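Local coordinates for DNA repair protein RecO (Deinococcus radiodurans, PDB 1U5K) that is probably involved in DNA repair and in recombination by the RecF pathway, and binds a zinc ion, at residues A[186-189]-A[195-198]. Numbering follows the deposited sequence.
Sequences VLDF and RRTV
D188 and R196 meet in a salt bridge that carries the whole contact. The guanidinium of R196 comes end-on, with NH1 and NH2 each taking one carboxylate oxygen of D188. NH2 of R196 gives a hydrogen bond to OD2 of D188 at 3.0 Å. NH1 of R196 reaches OD1 of D188 at 3.2 Å, and this bond is nearly straight, at 175°. Both oxygens are met on their syn sides and lie close to the guanidinium plane. The two flat groups are not coplanar. They are turned 37° against each other, and NH1 stands further out of the carboxylate plane than NH2. With two bonds, the pairing restricts rotation of both groups. D188 projects from helix 184-192 with CG anti to the backbone N (chi1 164°), which carries the carboxylate out toward the loop. R196 lies in the loop between that helix and helix 198-203. Its chain bends at chi3, and the two side chains meet at about a right angle. The bridge ties helix 184-192 to the connection that leads into helix 198-203, in the C-terminal region of RecO, at the surface and away from the four-cysteine zinc site. T197 follows as N-cap of the second helix, with OG1 bonded to the backbone N of A200. The backbone O of R196 accepts a hydrogen bond from K139 of helix 129-141. F189 points away from the loop and meets Y138 of that same helix edge-to-face.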
loop_
_atom_site.group_PDB
_atom_site.type_symbol
_atom_site.label_atom_id
_atom_site.label_comp_id
_atom_site.label_asym_id
_atom_site.label_seq_id
_atom_site.Cartn_x
_atom_site.Cartn_y
_atom_site.Cartn_z
ATOM N N VAL A 186 9.326 -11.331 -25.116
ATOM C CA VAL A 186 8.986 -10.151 -24.325
ATOM C C VAL A 186 8.664 -8.958 -25.212
ATOM O O VAL A 186 7.626 -8.313 -25.073
ATOM C CB VAL A 186 10.096 -9.865 -23.317
ATOM C CG1 VAL A 186 9.943 -8.498 -22.678
ATOM C CG2 VAL A 186 10.154 -10.984 -22.291
ATOM N N LEU A 187 9.504 -8.726 -26.214
ATOM C CA LEU A 187 9.313 -7.632 -27.148
ATOM C C LEU A 187 8.008 -7.776 -27.898
ATOM O O LEU A 187 7.277 -6.813 -28.122
ATOM C CB LEU A 187 10.429 -7.560 -28.195
ATOM C CG LEU A 187 11.527 -6.527 -27.989
ATOM C CD1 LEU A 187 12.476 -6.603 -29.197
ATOM C CD2 LEU A 187 10.935 -5.146 -27.759
ATOM N N ASP A 188 7.727 -9.010 -28.295
ATOM C CA ASP A 188 6.524 -9.242 -29.066
ATOM C C ASP A 188 5.278 -8.950 -28.236
ATOM O O ASP A 188 4.299 -8.361 -28.707
ATOM C CB ASP A 188 6.553 -10.669 -29.610
ATOM C CG ASP A 188 5.212 -11.121 -30.078
ATOM O OD1 ASP A 188 4.607 -11.874 -29.291
ATOM O OD2 ASP A 188 4.671 -10.735 -31.129
ATOM N N PHE A 189 5.305 -9.385 -26.985
ATOM C CA PHE A 189 4.227 -9.062 -26.062
ATOM C C PHE A 189 4.055 -7.560 -25.887
ATOM O O PHE A 189 2.970 -7.022 -26.075
ATOM C CB PHE A 189 4.439 -9.719 -24.704
ATOM C CG PHE A 189 3.325 -9.435 -23.742
ATOM C CD1 PHE A 189 2.172 -10.193 -23.770
ATOM C CD2 PHE A 189 3.422 -8.371 -22.857
ATOM C CE1 PHE A 189 1.157 -9.918 -22.870
ATOM C CE2 PHE A 189 2.392 -8.081 -21.979
ATOM C CZ PHE A 189 1.285 -8.878 -21.967
ATOM N N ARG A 195 -3.229 -4.263 -28.499
ATOM C CA ARG A 195 -4.088 -4.405 -29.676
ATOM C C ARG A 195 -4.612 -5.830 -29.867
ATOM O O ARG A 195 -5.760 -6.054 -30.248
ATOM C CB ARG A 195 -3.346 -3.892 -30.915
ATOM C CG ARG A 195 -3.742 -4.469 -32.278
ATOM C CD ARG A 195 -2.594 -4.518 -33.304
ATOM N NE ARG A 195 -2.607 -5.768 -34.062
ATOM C CZ ARG A 195 -1.808 -6.817 -33.896
ATOM N NH1 ARG A 195 -0.815 -6.840 -33.018
ATOM N NH2 ARG A 195 -1.986 -7.878 -34.668
ATOM N N ARG A 196 -3.763 -6.811 -29.587
ATOM C CA ARG A 196 -4.126 -8.211 -29.737
ATOM C C ARG A 196 -5.323 -8.575 -28.875
ATOM O O ARG A 196 -5.451 -8.102 -27.739
ATOM C CB ARG A 196 -2.979 -9.069 -29.236
ATOM C CG ARG A 196 -2.563 -10.176 -30.152
ATOM C CD ARG A 196 -1.207 -10.710 -29.733
ATOM N NE ARG A 196 -0.265 -10.549 -30.824
ATOM C CZ ARG A 196 1.028 -10.776 -30.719
ATOM N NH1 ARG A 196 1.539 -11.137 -29.555
ATOM N NH2 ARG A 196 1.793 -10.629 -31.789
ATOM N N THR A 197 -6.185 -9.435 -29.405
ATOM C CA THR A 197 -7.278 -9.951 -28.591
ATOM C C THR A 197 -6.717 -10.711 -27.395
ATOM O O THR A 197 -5.638 -11.301 -27.457
ATOM C CB THR A 197 -8.214 -10.867 -29.405
ATOM O OG1 THR A 197 -7.475 -12.020 -29.814
ATOM C CG2 THR A 197 -8.677 -10.199 -30.680
ATOM N N VAL A 198 -7.451 -10.709 -26.288
ATOM C CA VAL A 198 -6.999 -11.464 -25.129
ATOM C C VAL A 198 -6.997 -12.973 -25.398
ATOM O O VAL A 198 -6.127 -13.718 -24.950
ATOM C CB VAL A 198 -7.732 -11.052 -23.826
ATOM C CG1 VAL A 198 -7.637 -9.549 -23.595
ATOM C CG2 VAL A 198 -9.179 -11.468 -23.804
#